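Local coordinates for protein papain-like protease (Human betacoronavirus 2c EMC/2012, PDB 4RNA) that acts as a zinc-containing cysteine protease that probably cuts the viral polyprotein and, as in related coronaviruses, removes ubiquitin-like modifiers from host proteins, at residues Leu4-Leu9 against Lys50-Ser55; Arg186-Glu191 against Asp200-Gly205; Gly289-Phe294 against Ser303-Lys308; Pro79-Arg84 against Met155-Cys160. One frame throughout, in Å; residues are numbered along the deposited sequence.

Overall arrangement
The four contacts sample a chain built like a small extended hand, the layout known for coronavirus papain-like proteases, and none touches another. Interaction 1 lies in the N-terminal ubiquitin-like domain, its centre about 28 Å from that of interaction 4, which joins two helices of the thumb. Interactions 2 and 3, in the fingers and the palm, have centres about 33 Å apart, and each lies about 34 Å from the centre of interaction 4. The longest separation, about 57 Å between centres, runs from interaction 1 to interaction 2, the contact whose hairpin leads to the zinc ion. In this family the active site sits between thumb and palm.

Interaction 1 of 4, residues Leu4-Leu9 against Lys50-Ser55; sequences LTIEVL and KQNGHS
N52 reaches up to the edge of strand 5-11 and shows how a turn can borrow a side chain to complete a backbone ladder. Its CB rests against the branched side chain of I6, 3.8 Å from I6 CG2, the two side chains lying alongside but running opposite ways. CG stands anti to the backbone N (chi1 -180°), which lifts the amide toward the strand. OD1 at the tip accepts from E7 N at 2.9 Å, in the carbonyl plane and almost straight at 175°. The next rung is made by the main chain: G53 N gives a short bond to E7 O, 2.6 Å, close to the line of that C=O. L9 N then donates to H54 O at 2.8 Å, and L9 and S55 form a parallel bridge. Q51 to H54 is a type II turn, with G53 at positive phi. Deeper in, I6 CD1 touches Q51 CG, while Q51 OE1 is held by Y28. The other edge of strand 5-11 pairs antiparallel with strand 18-23, through I6 with L22 and V8 with V20, so it runs between that strand and strand 55-58 in the mixed sheet of the ubiquitin-like beta-grasp fold.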
loop_
_atom_site.group_PDB
_atom_site.type_symbol
_atom_site.label_atom_id
_atom_site.label_comp_id
_atom_site.label_asym_id
_atom_site.label_seq_id
_atom_site.Cartn_x
_atom_site.Cartn_y
_atom_site.Cartn_z
ATOM N N LEU A 4 5.944 19.190 39.206
ATOM C CA LEU A 4 4.569 19.429 38.631
ATOM C C LEU A 4 3.971 18.281 37.755
ATOM O O LEU A 4 4.654 17.664 36.911
ATOM C CB LEU A 4 4.566 20.753 37.874
ATOM C CG LEU A 4 3.230 21.306 37.432
ATOM C CD1 LEU A 4 3.277 22.815 37.629
ATOM C CD2 LEU A 4 2.962 20.899 35.985
ATOM N N THR A 5 2.699 17.976 37.965
ATOM C CA THR A 5 2.053 16.951 37.158
ATOM C C THR A 5 0.760 17.432 36.554
ATOM O O THR A 5 0.122 18.366 37.078
ATOM C CB THR A 5 1.850 15.627 37.895
ATOM O OG1 THR A 5 0.975 15.850 38.987
ATOM C CG2 THR A 5 3.194 15.082 38.407
ATOM N N ILE A 6 0.399 16.794 35.424
ATOM C CA ILE A 6 -0.874 16.971 34.735
ATOM C C ILE A 6 -1.577 15.651 34.418
ATOM O O ILE A 6 -0.959 14.583 34.394
ATOM C CB ILE A 6 -0.757 17.823 33.469
ATOM C CG1 ILE A 6 0.033 17.078 32.377
ATOM C CG2 ILE A 6 -0.169 19.179 33.819
ATOM C CD1 ILE A 6 -0.003 17.773 31.048
ATOM N N GLU A 7 -2.879 15.748 34.174
ATOM C CA GLU A 7 -3.684 14.619 33.691
ATOM C C GLU A 7 -4.098 14.954 32.256
ATOM O O GLU A 7 -4.472 16.116 31.941
ATOM C CB GLU A 7 -4.894 14.398 34.571
ATOM C CG GLU A 7 -4.571 13.587 35.815
ATOM C CD GLU A 7 -5.801 12.986 36.516
ATOM O OE1 GLU A 7 -6.929 13.459 36.255
ATOM O OE2 GLU A 7 -5.662 12.028 37.333
ATOM N N VAL A 8 -3.953 13.971 31.364
ATOM C CA VAL A 8 -4.388 14.148 29.963
ATOM C C VAL A 8 -5.243 12.955 29.631
ATOM O O VAL A 8 -5.077 11.893 30.241
ATOM C CB VAL A 8 -3.209 14.161 28.974
ATOM C CG1 VAL A 8 -2.427 15.480 29.074
ATOM C CG2 VAL A 8 -2.313 12.944 29.169
ATOM N N LEU A 9 -6.092 13.128 28.617
ATOM C CA LEU A 9 -6.930 12.006 28.158
ATOM C C LEU A 9 -6.308 11.562 26.823
ATOM O O LEU A 9 -6.106 12.357 25.882
ATOM C CB LEU A 9 -8.390 12.449 27.924
ATOM C CG LEU A 9 -9.193 12.862 29.193
ATOM C CD1 LEU A 9 -10.576 13.398 28.816
ATOM C CD2 LEU A 9 -9.334 11.749 30.195
ATOM N N LYS A 50 -0.748 24.121 30.759
ATOM C CA LYS A 50 -1.786 24.511 29.812
ATOM C C LYS A 50 -2.565 23.336 29.189
ATOM O O LYS A 50 -3.778 23.449 28.963
ATOM C CB LYS A 50 -1.207 25.531 28.810
ATOM C CG LYS A 50 -1.102 26.910 29.492
ATOM C CD LYS A 50 0.074 27.812 29.130
ATOM C CE LYS A 50 0.152 28.929 30.175
ATOM N NZ LYS A 50 0.528 30.264 29.625
ATOM N N GLN A 51 -1.913 22.187 28.996
ATOM C CA GLN A 51 -2.627 21.047 28.427
ATOM C C GLN A 51 -3.270 20.108 29.429
ATOM O O GLN A 51 -3.791 19.059 29.025
ATOM C CB GLN A 51 -1.802 20.249 27.390
ATOM C CG GLN A 51 -0.377 19.903 27.767
ATOM C CD GLN A 51 0.685 20.639 26.944
ATOM O OE1 GLN A 51 1.858 20.254 26.952
ATOM N NE2 GLN A 51 0.285 21.695 26.244
ATOM N N ASN A 52 -3.281 20.467 30.710
ATOM C CA ASN A 52 -3.975 19.642 31.748
ATOM C C ASN A 52 -5.460 19.459 31.440
ATOM O O ASN A 52 -6.142 20.389 31.021
ATOM C CB ASN A 52 -3.785 20.278 33.125
ATOM C CG ASN A 52 -4.451 19.493 34.236
ATOM O OD1 ASN A 52 -4.061 18.364 34.558
ATOM N ND2 ASN A 52 -5.447 20.123 34.878
ATOM N N GLY A 53 -5.985 18.240 31.588
ATOM C CA GLY A 53 -7.359 18.004 31.188
ATOM C C GLY A 53 -7.684 17.892 29.705
ATOM O O GLY A 53 -8.813 17.555 29.358
ATOM N N HIS A 54 -6.720 18.172 28.826
ATOM C CA HIS A 54 -6.906 18.019 27.358
ATOM C C HIS A 54 -6.748 16.595 26.858
ATOM O O HIS A 54 -6.167 15.719 27.543
ATOM C CB HIS A 54 -5.957 18.926 26.599
ATOM C CG HIS A 54 -6.374 20.360 26.608
ATOM N ND1 HIS A 54 -7.071 20.921 25.590
ATOM C CD2 HIS A 54 -6.207 21.354 27.569
ATOM C CE1 HIS A 54 -7.306 22.219 25.873
ATOM N NE2 HIS A 54 -6.782 22.484 27.087
ATOM N N SER A 55 -7.295 16.374 25.661
ATOM C CA SER A 55 -7.239 15.099 24.918
ATOM C C SER A 55 -6.033 15.003 24.007
ATOM O O SER A 55 -5.796 15.919 23.255
ATOM C CB SER A 55 -8.482 14.950 24.041
ATOM O OG SER A 55 -9.480 14.379 24.847
#

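Interaction 2 of 4, residues Arg186-Glu191 against Asp200-Gly205; sequences RMVWRE and DVVLQG
M187 and W189 pair with L203 and V201 through the backbone, each couple exchanging two hydrogen bonds across antiparallel strands. L203 N meets M187 O at 2.8 Å, and W189 N meets V201 O at 2.9 Å. The non-hydrogen-bonded pair V188-V202 lies between these pairs, with R186-Q204 and R190-D200 beyond them, and CA-H groups lean on carbonyls, as V188 CA does on V201 O at 3.5 Å.

The ionic part is a side-on grip. R190 is extended to CD and then bent at chi3 (-70°), which turns its NE edge to the D200 carboxylate. NE donates to OD1 at 3.0 Å and NH2 to OD2 at 3.2 Å, each oxygen using its syn lone pair, with the two flat groups only 20° apart. Two bonds of this kind restrict rotation of both groups. The strands form a beta hairpin of the fingers, and at its turn C193 and C196 bind the zinc ion together with C228 and C230; the R190 side chain is about 13 Å from the metal.

Packing contacts divide between the two sides of the sheet. On the sheet face of V188 and V202, V202 CG1 lies over the R186 guanidinium, 3.6 Å from R186 NH1; on the face of W189 and V201, W189 CB packs on V201 CB at 4.2 Å. A cation-pi contact is a separate kind, made to the W189 ring by R236.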
loop_
_atom_site.group_PDB
_atom_site.type_symbol
_atom_site.label_atom_id
_atom_site.label_comp_id
_atom_site.label_asym_id
_atom_site.label_seq_id
_atom_site.Cartn_x
_atom_site.Cartn_y
_atom_site.Cartn_z
ATOM N N ARG A 186 -23.773 -10.093 -9.656
ATOM C CA ARG A 186 -23.315 -11.404 -10.016
ATOM C C ARG A 186 -22.664 -11.346 -11.368
ATOM O O ARG A 186 -23.148 -10.639 -12.247
ATOM C CB ARG A 186 -24.522 -12.298 -10.038
ATOM C CG ARG A 186 -24.236 -13.763 -10.200
ATOM C CD ARG A 186 -25.568 -14.456 -10.387
ATOM N NE ARG A 186 -25.322 -15.869 -10.578
ATOM C CZ ARG A 186 -24.858 -16.688 -9.628
ATOM N NH1 ARG A 186 -24.612 -16.249 -8.388
ATOM N NH2 ARG A 186 -24.642 -17.963 -9.925
ATOM N N MET A 187 -21.583 -12.116 -11.537
ATOM C CA MET A 187 -20.862 -12.154 -12.809
ATOM C C MET A 187 -20.494 -13.635 -13.068
ATOM O O MET A 187 -19.835 -14.247 -12.211
ATOM C CB MET A 187 -19.630 -11.268 -12.700
ATOM C CG MET A 187 -18.985 -10.907 -14.020
ATOM S SD MET A 187 -17.429 -10.023 -13.695
ATOM C CE MET A 187 -16.587 -11.245 -12.756
ATOM N N VAL A 188 -20.966 -14.217 -14.189
ATOM C CA VAL A 188 -20.627 -15.632 -14.500
ATOM C C VAL A 188 -19.808 -15.729 -15.790
ATOM O O VAL A 188 -20.306 -15.398 -16.848
ATOM C CB VAL A 188 -21.871 -16.521 -14.580
ATOM C CG1 VAL A 188 -21.473 -17.991 -14.653
ATOM C CG2 VAL A 188 -22.787 -16.279 -13.384
ATOM N N TRP A 189 -18.552 -16.174 -15.656
ATOM C CA TRP A 189 -17.669 -16.530 -16.756
ATOM C C TRP A 189 -17.778 -17.997 -17.046
ATOM O O TRP A 189 -17.869 -18.824 -16.136
ATOM C CB TRP A 189 -16.208 -16.195 -16.422
ATOM C CG TRP A 189 -15.990 -14.716 -16.302
ATOM C CD1 TRP A 189 -16.044 -13.957 -15.149
ATOM C CD2 TRP A 189 -15.695 -13.763 -17.388
ATOM N NE1 TRP A 189 -15.824 -12.630 -15.430
ATOM C CE2 TRP A 189 -15.581 -12.451 -16.751
ATOM C CE3 TRP A 189 -15.516 -13.869 -18.773
ATOM C CZ2 TRP A 189 -15.293 -11.297 -17.477
ATOM C CZ3 TRP A 189 -15.243 -12.692 -19.499
ATOM C CH2 TRP A 189 -15.150 -11.436 -18.851
ATOM N N ARG A 190 -17.836 -18.332 -18.323
ATOM C CA ARG A 190 -17.801 -19.737 -18.697
ATOM C C ARG A 190 -16.554 -19.935 -19.541
ATOM O O ARG A 190 -16.214 -19.108 -20.473
ATOM C CB ARG A 190 -19.085 -20.178 -19.412
ATOM C CG ARG A 190 -19.089 -21.650 -19.870
ATOM C CD ARG A 190 -20.495 -22.043 -20.345
ATOM N NE ARG A 190 -21.400 -22.109 -19.206
ATOM C CZ ARG A 190 -22.719 -21.980 -19.267
ATOM N NH1 ARG A 190 -23.314 -21.761 -20.433
ATOM N NH2 ARG A 190 -23.438 -22.055 -18.150
ATOM N N GLU A 191 -15.848 -21.010 -19.187
ATOM C CA GLU A 191 -14.698 -21.470 -19.952
ATOM C C GLU A 191 -15.064 -22.868 -20.521
ATOM O O GLU A 191 -15.547 -23.751 -19.789
ATOM C CB GLU A 191 -13.467 -21.520 -19.039
ATOM C CG GLU A 191 -12.984 -20.129 -18.684
ATOM C CD GLU A 191 -11.647 -20.077 -17.932
ATOM O OE1 GLU A 191 -11.085 -21.139 -17.572
ATOM O OE2 GLU A 191 -11.151 -18.934 -17.708
ATOM N N ASP A 200 -17.581 -23.145 -15.024
ATOM C CA ASP A 200 -18.054 -21.809 -14.581
ATOM C C ASP A 200 -17.266 -21.141 -13.397
ATOM O O ASP A 200 -16.953 -21.768 -12.372
ATOM C CB ASP A 200 -19.572 -21.811 -14.327
ATOM C CG ASP A 200 -20.399 -21.873 -15.633
ATOM O OD1 ASP A 200 -19.864 -21.586 -16.738
ATOM O OD2 ASP A 200 -21.603 -22.205 -15.562
ATOM N N VAL A 201 -16.923 -19.867 -13.576
ATOM C CA VAL A 201 -16.401 -19.022 -12.474
ATOM C C VAL A 201 -17.448 -17.933 -12.143
ATOM O O VAL A 201 -17.795 -17.096 -12.998
ATOM C CB VAL A 201 -15.088 -18.263 -12.885
ATOM C CG1 VAL A 201 -14.487 -17.536 -11.685
ATOM C CG2 VAL A 201 -14.081 -19.222 -13.482
ATOM N N VAL A 202 -17.963 -17.968 -10.920
ATOM C CA VAL A 202 -18.967 -17.017 -10.448
ATOM C C VAL A 202 -18.325 -16.009 -9.481
ATOM O O VAL A 202 -17.699 -16.415 -8.477
ATOM C CB VAL A 202 -20.109 -17.750 -9.717
ATOM C CG1 VAL A 202 -21.173 -16.785 -9.145
ATOM C CG2 VAL A 202 -20.697 -18.843 -10.598
ATOM N N LEU A 203 -18.472 -14.713 -9.787
ATOM C CA LEU A 203 -18.107 -13.632 -8.857
ATOM C C LEU A 203 -19.371 -12.890 -8.383
ATOM O O LEU A 203 -20.327 -12.724 -9.160
ATOM C CB LEU A 203 -17.134 -12.653 -9.544
ATOM C CG LEU A 203 -15.857 -13.353 -10.007
ATOM C CD1 LEU A 203 -15.223 -12.605 -11.154
ATOM C CD2 LEU A 203 -14.901 -13.519 -8.840
ATOM N N GLN A 204 -19.379 -12.468 -7.107
ATOM C CA GLN A 204 -20.523 -11.794 -6.462
ATOM C C GLN A 204 -20.107 -10.498 -5.791
ATOM O O GLN A 204 -18.932 -10.298 -5.571
ATOM C CB GLN A 204 -21.114 -12.683 -5.366
ATOM C CG GLN A 204 -21.116 -14.128 -5.800
ATOM C CD GLN A 204 -21.951 -14.969 -4.904
ATOM O OE1 GLN A 204 -23.164 -14.781 -4.836
ATOM N NE2 GLN A 204 -21.317 -15.917 -4.216
ATOM N N GLY A 205 -21.088 -9.661 -5.445
ATOM C CA GLY A 205 -20.846 -8.375 -4.784
ATOM C C GLY A 205 -20.027 -7.420 -5.610
ATOM O O GLY A 205 -20.116 -7.368 -6.871
#

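Interaction 3 of 4, residues Gly289-Phe294 against Ser303-Lys308; sequences GLILKF and SDWKCK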
loop_
_atom_site.group_PDB
_atom_site.type_symbol
_atom_site.label_atom_id
_atom_site.label_comp_id
_atom_site.label_asym_id
_atom_site.label_seq_id
_atom_site.Cartn_x
_atom_site.Cartn_y
_atom_site.Cartn_z
ATOM N N GLY A 289 -25.891 15.762 -22.939
ATOM C CA GLY A 289 -25.326 15.480 -24.272
ATOM C C GLY A 289 -23.886 15.896 -24.496
ATOM O O GLY A 289 -23.432 15.932 -25.647
ATOM N N LEU A 290 -23.142 16.208 -23.433
ATOM C CA LEU A 290 -21.737 16.652 -23.589
ATOM C C LEU A 290 -20.789 15.890 -22.662
ATOM O O LEU A 290 -21.242 15.253 -21.721
ATOM C CB LEU A 290 -21.585 18.139 -23.308
ATOM C CG LEU A 290 -22.216 19.150 -24.292
ATOM C CD1 LEU A 290 -22.130 20.502 -23.618
ATOM C CD2 LEU A 290 -21.513 19.185 -25.654
ATOM N N ILE A 291 -19.494 15.979 -22.938
ATOM C CA ILE A 291 -18.498 15.413 -22.053
ATOM C C ILE A 291 -18.019 16.583 -21.208
ATOM O O ILE A 291 -17.481 17.560 -21.759
ATOM C CB ILE A 291 -17.285 14.830 -22.824
ATOM C CG1 ILE A 291 -17.693 13.668 -23.724
ATOM C CG2 ILE A 291 -16.151 14.461 -21.858
ATOM C CD1 ILE A 291 -16.667 13.347 -24.809
ATOM N N LEU A 292 -18.218 16.504 -19.881
ATOM C CA LEU A 292 -17.656 17.508 -18.957
ATOM C C LEU A 292 -16.322 17.017 -18.423
ATOM O O LEU A 292 -16.260 15.939 -17.829
ATOM C CB LEU A 292 -18.594 17.787 -17.776
ATOM C CG LEU A 292 -20.120 17.905 -17.904
ATOM C CD1 LEU A 292 -20.668 18.629 -16.688
ATOM C CD2 LEU A 292 -20.544 18.591 -19.186
ATOM N N LYS A 293 -15.274 17.790 -18.654
ATOM C CA LYS A 293 -13.913 17.428 -18.291
ATOM C C LYS A 293 -13.532 18.225 -17.057
ATOM O O LYS A 293 -13.406 19.458 -17.109
ATOM C CB LYS A 293 -12.915 17.768 -19.411
ATOM C CG LYS A 293 -13.291 17.211 -20.782
ATOM C CD LYS A 293 -13.065 18.256 -21.893
ATOM C CE LYS A 293 -11.685 18.200 -22.512
ATOM N NZ LYS A 293 -11.748 18.845 -23.871
ATOM N N PHE A 294 -13.350 17.520 -15.945
ATOM C CA PHE A 294 -13.066 18.132 -14.665
ATOM C C PHE A 294 -11.598 17.964 -14.398
ATOM O O PHE A 294 -11.109 16.890 -13.942
ATOM C CB PHE A 294 -13.890 17.466 -13.588
ATOM C CG PHE A 294 -15.352 17.778 -13.660
ATOM C CD1 PHE A 294 -15.849 18.938 -13.064
ATOM C CD2 PHE A 294 -16.246 16.906 -14.265
ATOM C CE1 PHE A 294 -17.198 19.239 -13.113
ATOM C CE2 PHE A 294 -17.595 17.190 -14.312
ATOM C CZ PHE A 294 -18.084 18.358 -13.723
ATOM N N SER A 303 -18.351 17.644 -27.304
ATOM C CA SER A 303 -19.117 16.410 -27.671
ATOM C C SER A 303 -18.220 15.259 -28.183
ATOM O O SER A 303 -18.665 14.103 -28.230
ATOM C CB SER A 303 -20.184 16.729 -28.686
ATOM O OG SER A 303 -19.533 17.337 -29.796
ATOM N N ASP A 304 -16.966 15.571 -28.521
ATOM C CA ASP A 304 -15.990 14.595 -29.064
ATOM C C ASP A 304 -14.631 14.875 -28.512
ATOM O O ASP A 304 -14.155 16.031 -28.520
ATOM C CB ASP A 304 -15.899 14.662 -30.606
ATOM C CG ASP A 304 -17.243 14.393 -31.272
ATOM O OD1 ASP A 304 -18.018 15.352 -31.416
ATOM O OD2 ASP A 304 -17.584 13.220 -31.560
ATOM N N TRP A 305 -13.961 13.794 -28.108
ATOM C CA TRP A 305 -12.682 13.883 -27.439
ATOM C C TRP A 305 -11.827 12.692 -27.705
ATOM O O TRP A 305 -12.205 11.544 -27.382
ATOM C CB TRP A 305 -12.880 14.043 -25.937
ATOM C CG TRP A 305 -11.647 14.465 -25.179
ATOM C CD1 TRP A 305 -10.514 15.107 -25.659
ATOM C CD2 TRP A 305 -11.440 14.358 -23.728
ATOM N NE1 TRP A 305 -9.627 15.355 -24.632
ATOM C CE2 TRP A 305 -10.138 14.948 -23.450
ATOM C CE3 TRP A 305 -12.207 13.862 -22.655
ATOM C CZ2 TRP A 305 -9.613 15.008 -22.138
ATOM C CZ3 TRP A 305 -11.675 13.939 -21.341
ATOM C CH2 TRP A 305 -10.416 14.490 -21.097
ATOM N N LYS A 306 -10.663 12.972 -28.294
ATOM C CA LYS A 306 -9.617 11.989 -28.475
ATOM C C LYS A 306 -8.701 12.092 -27.270
ATOM O O LYS A 306 -8.058 13.103 -27.031
ATOM C CB LYS A 306 -8.816 12.191 -29.782
ATOM C CG LYS A 306 -7.843 11.027 -30.046
ATOM C CD LYS A 306 -7.341 10.958 -31.484
ATOM C CE LYS A 306 -6.252 11.980 -31.775
ATOM N NZ LYS A 306 -5.631 11.747 -33.112
ATOM N N CYS A 307 -8.634 11.013 -26.518
ATOM C CA CYS A 307 -7.951 11.038 -25.213
ATOM C C CYS A 307 -7.643 9.578 -24.774
ATOM O O CYS A 307 -8.245 8.619 -25.277
ATOM C CB CYS A 307 -8.866 11.706 -24.177
ATOM S SG CYS A 307 -10.433 10.783 -24.035
ATOM N N LYS A 308 -6.741 9.457 -23.810
ATOM C CA LYS A 308 -6.271 8.166 -23.258
ATOM C C LYS A 308 -7.032 7.805 -22.007
ATOM O O LYS A 308 -6.743 8.272 -20.892
ATOM C CB LYS A 308 -4.783 8.264 -22.962
ATOM C CG LYS A 308 -3.962 8.649 -24.197
ATOM C CD LYS A 308 -2.590 9.097 -23.732
ATOM C CE LYS A 308 -1.552 8.945 -24.826
ATOM N NZ LYS A 308 -0.235 9.293 -24.204
HETATM O O HOH W 1 -12.125 18.118 -26.765
#
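Within the palm beta sheet, K293 of strand 290-294 lays its side chain over the indole of W305 from strand 304-315, a clear example of a lysine used at both its aliphatic and its charged parts. The short strand segments are not neighbours: their axes come no closer than 8.1 Å and their directions differ by 49°, and the W305 side chain lies between them. Bends at chi2 and chi3 carry the lysine across the ring. K293 CG lies 3.7 Å from W305 CZ3, and CE makes a CH-pi contact, 3.9 Å from the centroid of the six-membered ring. NZ sits over the five-membered ring as a cation-pi partner, 4.2 Å from its centroid and only 11° off the normal. The ammonium also gives a 3.0 Å hydrogen bond to a water, which in turn reaches D304 O weakly. C307 CB covers the opposite face of the indole, making a sandwich of lysine, ring and cysteine.

A chi1 of -166° sets W305 CG opposite the backbone N and swings the ring toward the other strand. The I291 side chain runs roughly perpendicular to that of W305, CD1 meeting W305 CB at 4.0 Å. L290 CD2 closes the end against S303. Strands 280-287 and 267-272 link the two strands through the sheet, and W305 packs on F268 and V270, the tryptophan thus bridging strands of the palm beta sheet of coronavirus papain-like proteases.

Interaction 4 of 4, residues Pro79-Arg84 against Met155-Cys160; sequences PTFLHR and MAYGNC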
loop_
_atom_site.group_PDB
_atom_site.type_symbol
_atom_site.label_atom_id
_atom_site.label_comp_id
_atom_site.label_asym_id
_atom_site.label_seq_id
_atom_site.Cartn_x
_atom_site.Cartn_y
_atom_site.Cartn_z
ATOM N N PRO A 79 1.942 -0.505 11.617
ATOM C CA PRO A 79 2.193 0.196 12.851
ATOM C C PRO A 79 2.476 1.637 12.556
ATOM O O PRO A 79 2.365 2.465 13.459
ATOM C CB PRO A 79 3.437 -0.506 13.426
ATOM C CG PRO A 79 4.013 -1.336 12.341
ATOM C CD PRO A 79 2.932 -1.572 11.333
ATOM N N THR A 80 2.727 1.981 11.298
ATOM C CA THR A 80 2.952 3.407 10.987
ATOM C C THR A 80 1.675 4.191 10.599
ATOM O O THR A 80 1.675 5.390 10.320
ATOM C CB THR A 80 3.931 3.563 9.802
ATOM O OG1 THR A 80 3.296 3.190 8.537
ATOM C CG2 THR A 80 5.329 2.743 10.068
ATOM N N PHE A 81 0.580 3.493 10.533
ATOM C CA PHE A 81 -0.671 4.049 9.929
ATOM C C PHE A 81 -1.223 5.274 10.698
ATOM O O PHE A 81 -1.650 6.250 10.079
ATOM C CB PHE A 81 -1.770 2.957 9.982
ATOM C CG PHE A 81 -3.142 3.474 9.522
ATOM C CD1 PHE A 81 -4.033 4.027 10.431
ATOM C CD2 PHE A 81 -3.506 3.464 8.143
ATOM C CE1 PHE A 81 -5.295 4.516 10.005
ATOM C CE2 PHE A 81 -4.775 3.922 7.709
ATOM C CZ PHE A 81 -5.651 4.496 8.637
ATOM N N LEU A 82 -1.202 5.250 12.051
ATOM C CA LEU A 82 -1.715 6.457 12.752
ATOM C C LEU A 82 -0.842 7.640 12.474
ATOM O O LEU A 82 -1.404 8.746 12.240
ATOM C CB LEU A 82 -1.797 6.340 14.247
ATOM C CG LEU A 82 -2.943 5.411 14.670
ATOM C CD1 LEU A 82 -2.993 4.935 16.169
ATOM C CD2 LEU A 82 -4.300 5.972 14.183
ATOM N N HIS A 83 0.468 7.433 12.602
ATOM C CA HIS A 83 1.345 8.631 12.334
ATOM C C HIS A 83 1.055 9.165 10.973
ATOM O O HIS A 83 1.113 10.432 10.710
ATOM C CB HIS A 83 2.843 8.338 12.472
ATOM C CG HIS A 83 3.698 9.624 12.348
ATOM N ND1 HIS A 83 4.237 10.033 11.170
ATOM C CD2 HIS A 83 4.020 10.613 13.292
ATOM C CE1 HIS A 83 4.885 11.226 11.350
ATOM N NE2 HIS A 83 4.750 11.577 12.647
ATOM N N ARG A 84 0.987 8.273 10.005
ATOM C CA ARG A 84 0.737 8.768 8.602
ATOM C C ARG A 84 -0.627 9.446 8.394
ATOM O O ARG A 84 -0.716 10.508 7.839
ATOM C CB ARG A 84 0.988 7.671 7.555
ATOM C CG ARG A 84 2.469 7.215 7.496
ATOM C CD ARG A 84 2.725 6.081 6.464
ATOM N NE ARG A 84 1.907 4.853 6.722
ATOM C CZ ARG A 84 0.834 4.499 6.033
ATOM N NH1 ARG A 84 0.315 5.284 5.076
ATOM N NH2 ARG A 84 0.175 3.375 6.385
ATOM N N MET A 155 -5.519 8.407 1.278
ATOM C CA MET A 155 -4.072 8.490 1.170
ATOM C C MET A 155 -3.301 7.537 2.146
ATOM O O MET A 155 -2.281 6.901 1.753
ATOM C CB MET A 155 -3.644 9.950 1.360
ATOM C CG MET A 155 -4.032 10.755 0.155
ATOM S SD MET A 155 -3.588 12.459 0.466
ATOM C CE MET A 155 -1.924 12.443 -0.213
ATOM N N ALA A 156 -3.806 7.402 3.383
ATOM C CA ALA A 156 -3.165 6.561 4.400
ATOM C C ALA A 156 -3.297 5.104 4.027
ATOM O O ALA A 156 -2.271 4.382 3.920
ATOM C CB ALA A 156 -3.712 6.865 5.810
ATOM N N TYR A 157 -4.536 4.689 3.732
ATOM C CA TYR A 157 -4.781 3.308 3.310
ATOM C C TYR A 157 -4.088 3.014 1.948
ATOM O O TYR A 157 -3.669 1.894 1.716
ATOM C CB TYR A 157 -6.280 3.061 3.170
ATOM C CG TYR A 157 -6.995 2.840 4.488
ATOM C CD1 TYR A 157 -6.676 1.734 5.323
ATOM C CD2 TYR A 157 -7.966 3.741 4.916
ATOM C CE1 TYR A 157 -7.317 1.546 6.552
ATOM C CE2 TYR A 157 -8.607 3.586 6.161
ATOM C CZ TYR A 157 -8.297 2.477 6.956
ATOM O OH TYR A 157 -8.930 2.311 8.141
ATOM N N GLY A 158 -3.891 4.042 1.109
ATOM C CA GLY A 158 -3.344 3.853 -0.246
ATOM C C GLY A 158 -1.812 3.980 -0.299
ATOM O O GLY A 158 -1.169 3.713 -1.310
ATOM N N ASN A 159 -1.235 4.376 0.827
ATOM C CA ASN A 159 0.168 4.552 0.999
ATOM C C ASN A 159 0.654 5.578 0.071
ATOM O O ASN A 159 1.706 5.386 -0.502
ATOM C CB ASN A 159 0.917 3.246 0.738
ATOM C CG ASN A 159 0.653 2.235 1.803
ATOM O OD1 ASN A 159 0.754 2.534 2.978
ATOM N ND2 ASN A 159 0.312 1.022 1.405
ATOM N N CYS A 160 -0.120 6.651 -0.072
ATOM C CA CYS A 160 0.267 7.812 -0.873
ATOM C C CYS A 160 1.177 8.686 -0.053
ATOM O O CYS A 160 0.994 8.847 1.166
ATOM C CB CYS A 160 -0.976 8.591 -1.382
ATOM S SG CYS A 160 -2.208 7.442 -2.062
HETATM O O HOH W 2 -0.872 1.542 4.721
HETATM O O HOH W 3 0.987 7.143 3.398
#
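F81 and Y157 hold the close-packed half of this helix-to-helix contact. F81 CE2 sits over the centre of the tyrosine ring, 3.7 Å from Y157 CE1, with the ring planes crossing obliquely at 44°. The same carbon touches A156 CB, also at 3.7 Å, and the Y157 hydroxyl is tied to Y74 O.

The polar half is more watery. R84, bent at chi3 (-58°), donates from NH1 to A156 O at 3.0 Å, in the guanidinium plane and on a lone pair of the carbonyl. NE donates to T80 OG1 and NH2 pairs with D78, so three neighbours fix the flat group. N159 OD1 stands over its face, and a water, its oxygen 2.6 Å from R84 NH1, joins that nitrogen to C160 O. R170 of the second subunit packs on both R84 and N159. A156 O also accepts from N159 N, within a Schellman motif: an arginine of one thumb helix hydrogen-bonds a carbonyl in the last turn of another.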